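Local coordinates for BauA (PDB 6HCP), which serves as an outer-membrane receptor for ferric preacinetobactin, a TonB-dependent transporter through which Acinetobacter baumannii takes up iron, at residues S111-D115 and T125-R129; M151-V157 and G487-G491; G522-H526 and F567-P571. All coordinates share one frame; numbering follows the deposited sequence.

Contact 1: residues S111-D115 and T125-R129; sequences SSTND and TPFYR
The carbonyl oxygen of F127 is gripped by two side chains of the short 3-10 turn at T113-N114. T113 OG1 donates to F127 O over 2.7 Å, lying in the carbonyl plane on a lone pair, and N114 ND2 donates to the same oxygen over 2.9 Å from a position tilted 33° out of that plane. The amide of N114 does double duty: F127 O lies in the plane of the amide, while ND2 also sits 3.2 Å above the centre of the F127 ring, the two planes 46° apart. With CG of F127 anti to its backbone N (chi1 -160°), the ring swings back beneath this amide although its CB points away from the turn. F127 in turn lays CD2 over the centre of the Y128 ring, and T113 OG1 lies at that ring's edge, 3.7 Å from CD1. Both segments belong to the plug domain that fills the barrel of a TonB-dependent receptor. A water within bonding distance of T113 O, P126 O and T125 OG1 (2.6 Å from the last) extends the link. Behind the turn, S112 OG accepts from N114 N in an ST turn, and D115 N bonds back to S112 O, fixing the turn that presents T113 and N114. Farther out, F127 N bonds to D287 and R129 forms a salt bridge with D249, both on barrel strands.

Contact 2: residues M151-V157 and G487-G491; sequences MPPAGSV and GLTKG
T489, near the end of barrel strand 478-489, donates from OG1 to the carbonyl oxygen of G155 over 2.8 Å, joining the plug to the inner wall of a TonB-dependent receptor barrel. OG1 lies in the carbonyl plane of G155. The plug loop reaches this point through a type I turn, P152 to G155, closed by G155 N bonding to P152 O. The CA atoms of G155 and T489 are 4.3 Å apart; with no side chain on G155 to stand between them, the backbones close up. M151 packs just as tightly: its CG lies 3.3 Å from L488 O, and the extended chain (chi1 -178°, chi2 172°) carries SD along the strand, 3.8 Å from L488 CB and 3.6 Å from K490 N, with only the terminal CE turned off at chi3. V157 CG1 lies 3.8 Å from T489 OG1, its side chain crossing that of T489 at about a right angle, and packs over the bare backbone of G487. The contact loosens at K490, which is exposed and whose side-chain end leads away from the plug loop. Between the backbones, one water donates to both S156 O and L488 O, at 2.7 Å each.

Contact 3: residues G522-H526 and F567-P571; sequences GTFAH and FFGSP. With EDO (1,2-ethanediol), chain U.
P571 CB sits over the centre of the F524 ring, 3.9 Å from its centroid and 9° off the ring normal, a CH-pi contact in which the proline forms a bump against a flat aromatic face. A near-trans chi1 of -161° swings the F524 ring across the neighbouring strand. Its CD1 lies 3.2 Å from F568 O, with G569 C at the ring edge, and CZ rests 3.7 Å from F567 CD1 in an oblique ring pair. The bare CA of G569 makes the hollow that takes the T523-F524 backbone. A525 CB presses on the F568 ring, toward its rim, 3.7 Å from CZ; on the opposite face of the sheet, F567 CB lies over the H526 ring. Between the two faces, paired backbone bonds join A525 and F568 of the antiparallel strands. The ladder runs on: S570 N donates to T523 O at 2.7 Å, almost straight (177°), and T523 OG1 to S570 O. A 1,2-ethanediol, probably from the crystallisation liquor, accepts from G569 N through O1. Strands 524-541 and 549-569 are neighbours in the barrel wall; strand 575-590 flanks the latter, with L577 touching F524, F567 and P571, while Y38 and F57 meet the F568 ring edge-to-face.

Overall arrangement
Along the chain the contacts follow one another in series: contact 1 closes within the plug, contact 2 joins the plug to the barrel, and contact 3 lies wholly in the barrel wall. The first two are neighbours, their centres 13 Å apart, and they touch through D115, whose carboxylate probably hydrogen-bonds to S156 OG and A154 N, so the turn of contact 1 is joined directly to the loop that meets strand 478-489. Contact 3 stands apart, about 30 Å from contact 1 and 34 Å from contact 2 between centres; strand 508-520 lies between 478-489 and 524-541. As in other TonB-dependent receptors, the plug sits inside the barrel and is anchored to its wall.

Contact 1: residues S111-D115 and T125-R129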
# COMPACT_ATOMS: atom_id res chain seq x y z
N SER A 111 25.89 -6.86 21.19
CA SER A 111 25.46 -7.89 22.09
C SER A 111 25.25 -9.18 21.29
O SER A 111 24.31 -9.28 20.50
CB SER A 111 24.21 -7.50 22.84
OG SER A 111 23.80 -8.56 23.72
N SER A 112 26.19 -10.12 21.44
CA SER A 112 26.26 -11.29 20.55
C SER A 112 25.09 -12.23 20.84
O SER A 112 24.78 -12.53 22.02
CB SER A 112 27.59 -12.00 20.70
OG SER A 112 27.61 -13.22 19.97
N THR A 113 24.55 -12.83 19.77
CA THR A 113 23.59 -13.90 19.90
C THR A 113 24.18 -15.05 20.71
O THR A 113 23.45 -15.78 21.37
CB THR A 113 23.11 -14.36 18.52
OG1 THR A 113 24.24 -14.76 17.73
CG2 THR A 113 22.33 -13.26 17.84
N ASN A 114 25.49 -15.24 20.60
CA ASN A 114 26.18 -16.34 21.28
C ASN A 114 26.11 -16.20 22.81
O ASN A 114 26.45 -17.15 23.51
CB ASN A 114 27.69 -16.34 20.99
CG ASN A 114 28.10 -16.78 19.61
OD1 ASN A 114 29.30 -16.74 19.32
ND2 ASN A 114 27.16 -17.03 18.72
N ASP A 115 25.79 -14.99 23.29
CA ASP A 115 25.94 -14.59 24.69
C ASP A 115 24.60 -14.52 25.43
O ASP A 115 24.52 -13.98 26.53
CB ASP A 115 26.68 -13.26 24.80
CG ASP A 115 28.16 -13.38 24.43
OD1 ASP A 115 28.63 -14.53 24.32
OD2 ASP A 115 28.81 -12.33 24.18
N THR A 125 21.54 -21.65 24.35
CA THR A 125 20.64 -21.06 23.34
C THR A 125 21.18 -21.26 21.93
O THR A 125 22.37 -21.46 21.70
CB THR A 125 20.42 -19.57 23.63
OG1 THR A 125 21.68 -18.97 23.89
CG2 THR A 125 19.50 -19.33 24.81
N PRO A 126 20.31 -21.15 20.89
CA PRO A 126 20.77 -21.23 19.51
C PRO A 126 21.87 -20.20 19.21
O PRO A 126 21.85 -19.11 19.76
CB PRO A 126 19.48 -20.98 18.71
CG PRO A 126 18.41 -21.50 19.62
CD PRO A 126 18.85 -21.07 21.01
N PHE A 127 22.81 -20.58 18.35
CA PHE A 127 24.05 -19.83 18.18
C PHE A 127 23.81 -18.44 17.56
O PHE A 127 24.38 -17.47 18.00
CB PHE A 127 25.00 -20.63 17.29
CG PHE A 127 26.46 -20.25 17.41
CD1 PHE A 127 27.22 -20.66 18.49
CD2 PHE A 127 27.09 -19.54 16.39
CE1 PHE A 127 28.58 -20.39 18.53
CE2 PHE A 127 28.44 -19.25 16.45
CZ PHE A 127 29.19 -19.67 17.53
N TYR A 128 22.95 -18.36 16.53
CA TYR A 128 22.87 -17.15 15.70
C TYR A 128 21.44 -16.58 15.60
O TYR A 128 21.28 -15.40 15.29
CB TYR A 128 23.39 -17.43 14.29
CG TYR A 128 24.88 -17.37 14.10
CD1 TYR A 128 25.69 -16.54 14.86
CD2 TYR A 128 25.48 -18.20 13.18
CE1 TYR A 128 27.05 -16.45 14.63
CE2 TYR A 128 26.83 -18.09 12.89
CZ TYR A 128 27.63 -17.26 13.66
OH TYR A 128 28.96 -17.22 13.39
N ARG A 129 20.41 -17.43 15.68
CA ARG A 129 19.03 -16.91 15.66
C ARG A 129 18.13 -17.84 16.47
O ARG A 129 18.23 -19.04 16.34
CB ARG A 129 18.51 -16.78 14.22
CG ARG A 129 17.06 -16.33 14.10
CD ARG A 129 16.84 -15.44 12.89
NE ARG A 129 17.24 -16.10 11.66
CZ ARG A 129 18.11 -15.63 10.79
NH1 ARG A 129 18.42 -14.34 10.75
NH2 ARG A 129 18.55 -16.46 9.86
O HOH W 1 23.36 -18.42 22.02

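Contact 2: residues M151-V157 and G487-G491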
# COMPACT_ATOMS: atom_id res chain seq x y z
N MET A 151 31.83 -14.04 32.13
CA MET A 151 32.14 -13.67 30.78
C MET A 151 31.45 -14.67 29.86
O MET A 151 31.85 -15.83 29.78
CB MET A 151 33.65 -13.69 30.54
CG MET A 151 34.07 -13.26 29.14
SD MET A 151 35.88 -13.08 29.04
CE MET A 151 36.36 -14.80 29.07
N PRO A 152 30.45 -14.25 29.07
CA PRO A 152 29.83 -15.18 28.12
C PRO A 152 30.74 -15.50 26.95
O PRO A 152 31.76 -14.83 26.72
CB PRO A 152 28.57 -14.42 27.70
CG PRO A 152 29.00 -12.97 27.79
CD PRO A 152 29.88 -12.90 29.03
N PRO A 153 30.39 -16.51 26.13
CA PRO A 153 31.36 -17.09 25.20
C PRO A 153 31.97 -16.14 24.16
O PRO A 153 33.11 -16.36 23.78
CB PRO A 153 30.55 -18.18 24.49
CG PRO A 153 29.52 -18.59 25.48
CD PRO A 153 29.17 -17.32 26.22
N ALA A 154 31.21 -15.13 23.68
CA ALA A 154 31.74 -14.22 22.67
C ALA A 154 32.29 -12.93 23.30
O ALA A 154 32.80 -12.06 22.59
CB ALA A 154 30.69 -13.88 21.64
N GLY A 155 32.21 -12.80 24.62
CA GLY A 155 32.78 -11.64 25.33
C GLY A 155 32.14 -10.31 24.97
O GLY A 155 32.77 -9.26 25.12
N SER A 156 30.86 -10.30 24.54
CA SER A 156 30.20 -9.04 24.23
C SER A 156 29.76 -8.37 25.54
O SER A 156 29.56 -9.05 26.55
CB SER A 156 29.04 -9.23 23.23
OG SER A 156 27.97 -9.96 23.81
N VAL A 157 29.60 -7.04 25.52
CA VAL A 157 29.44 -6.26 26.75
C VAL A 157 28.23 -5.32 26.73
O VAL A 157 27.99 -4.60 27.71
CB VAL A 157 30.73 -5.45 27.05
CG1 VAL A 157 31.93 -6.39 27.17
CG2 VAL A 157 30.99 -4.36 26.01
N GLY A 487 32.48 -5.37 32.21
CA GLY A 487 32.35 -6.49 31.32
C GLY A 487 33.71 -6.99 30.89
O GLY A 487 34.70 -6.22 30.88
N LEU A 488 33.79 -8.29 30.62
CA LEU A 488 35.07 -8.90 30.27
C LEU A 488 35.01 -9.45 28.84
O LEU A 488 34.02 -10.02 28.40
CB LEU A 488 35.39 -10.01 31.27
CG LEU A 488 35.66 -9.56 32.71
CD1 LEU A 488 35.96 -10.77 33.59
CD2 LEU A 488 36.79 -8.56 32.77
N THR A 489 36.16 -9.35 28.17
CA THR A 489 36.36 -9.90 26.85
C THR A 489 37.74 -10.56 26.84
O THR A 489 38.71 -9.95 27.30
CB THR A 489 36.27 -8.81 25.77
OG1 THR A 489 35.09 -8.02 25.93
CG2 THR A 489 36.34 -9.40 24.38
N LYS A 490 37.81 -11.77 26.30
CA LYS A 490 39.06 -12.53 26.17
C LYS A 490 40.12 -11.62 25.55
O LYS A 490 39.86 -10.90 24.57
CB LYS A 490 38.81 -13.75 25.27
CG LYS A 490 40.03 -14.61 24.97
CD LYS A 490 39.67 -15.89 24.26
CE LYS A 490 38.92 -15.67 22.97
NZ LYS A 490 39.85 -15.23 21.91
N GLY A 491 41.34 -11.67 26.10
CA GLY A 491 42.42 -10.87 25.56
C GLY A 491 42.86 -11.34 24.18
O GLY A 491 42.81 -12.52 23.87
O HOH W 2 31.36 -10.23 28.20

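Contact 3: residues G522-H526 and F567-P571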
# COMPACT_ATOMS: atom_id res chain seq x y z
N GLY A 522 1.84 2.94 39.16
CA GLY A 522 0.81 1.95 39.46
C GLY A 522 0.55 1.03 38.27
O GLY A 522 0.80 -0.19 38.36
N THR A 523 0.06 1.61 37.16
CA THR A 523 -0.21 0.86 35.95
C THR A 523 0.71 1.33 34.80
O THR A 523 0.66 0.77 33.70
CB THR A 523 -1.68 0.97 35.51
OG1 THR A 523 -1.90 2.33 35.16
CG2 THR A 523 -2.66 0.51 36.58
N PHE A 524 1.52 2.34 35.08
CA PHE A 524 2.47 2.88 34.12
C PHE A 524 3.78 3.20 34.85
O PHE A 524 3.75 3.78 35.92
CB PHE A 524 1.90 4.14 33.46
CG PHE A 524 2.56 4.55 32.17
CD1 PHE A 524 2.52 3.72 31.07
CD2 PHE A 524 3.20 5.77 32.04
CE1 PHE A 524 3.10 4.10 29.87
CE2 PHE A 524 3.72 6.19 30.82
CZ PHE A 524 3.67 5.35 29.74
N ALA A 525 4.91 2.90 34.20
CA ALA A 525 6.22 3.02 34.81
C ALA A 525 7.19 3.71 33.85
O ALA A 525 7.07 3.58 32.61
CB ALA A 525 6.72 1.64 35.18
N HIS A 526 8.13 4.45 34.44
CA HIS A 526 9.19 5.19 33.74
C HIS A 526 10.56 4.78 34.29
O HIS A 526 10.71 4.57 35.50
CB HIS A 526 9.04 6.70 33.96
CG HIS A 526 7.81 7.30 33.37
ND1 HIS A 526 7.83 8.01 32.19
CD2 HIS A 526 6.56 7.41 33.87
CE1 HIS A 526 6.62 8.49 31.95
NE2 HIS A 526 5.81 8.08 32.94
N PHE A 567 9.52 3.81 29.10
CA PHE A 567 8.28 3.65 29.86
C PHE A 567 7.54 2.43 29.33
O PHE A 567 7.77 1.99 28.19
CB PHE A 567 7.43 4.92 29.79
CG PHE A 567 7.38 5.55 28.43
CD1 PHE A 567 6.57 5.03 27.44
CD2 PHE A 567 8.23 6.59 28.09
CE1 PHE A 567 6.59 5.55 26.16
CE2 PHE A 567 8.24 7.12 26.81
CZ PHE A 567 7.43 6.58 25.84
N PHE A 568 6.66 1.88 30.17
CA PHE A 568 5.82 0.78 29.75
C PHE A 568 4.56 0.76 30.61
O PHE A 568 4.54 1.32 31.72
CB PHE A 568 6.56 -0.55 29.86
CG PHE A 568 7.12 -0.85 31.22
CD1 PHE A 568 6.31 -1.36 32.23
CD2 PHE A 568 8.47 -0.65 31.50
CE1 PHE A 568 6.83 -1.69 33.47
CE2 PHE A 568 8.99 -0.98 32.74
CZ PHE A 568 8.16 -1.47 33.74
N GLY A 569 3.55 0.05 30.12
CA GLY A 569 2.34 -0.20 30.89
C GLY A 569 1.12 0.41 30.23
O GLY A 569 1.01 0.46 29.00
N SER A 570 0.16 0.80 31.08
CA SER A 570 -1.13 1.28 30.66
C SER A 570 -1.36 2.64 31.28
O SER A 570 -1.58 2.74 32.48
CB SER A 570 -2.22 0.30 31.03
OG SER A 570 -3.49 0.89 30.79
N PRO A 571 -1.14 3.74 30.54
CA PRO A 571 -1.23 5.08 31.13
C PRO A 571 -2.69 5.49 31.38
O PRO A 571 -2.93 6.38 32.18
CB PRO A 571 -0.58 5.97 30.07
CG PRO A 571 -0.87 5.25 28.77
CD PRO A 571 -0.82 3.77 29.11
C1 EDO U . 2.24 -2.87 28.47
O1 EDO U . 3.20 -1.94 27.92
C2 EDO U . 2.94 -3.63 29.59
O2 EDO U . 2.25 -4.81 29.90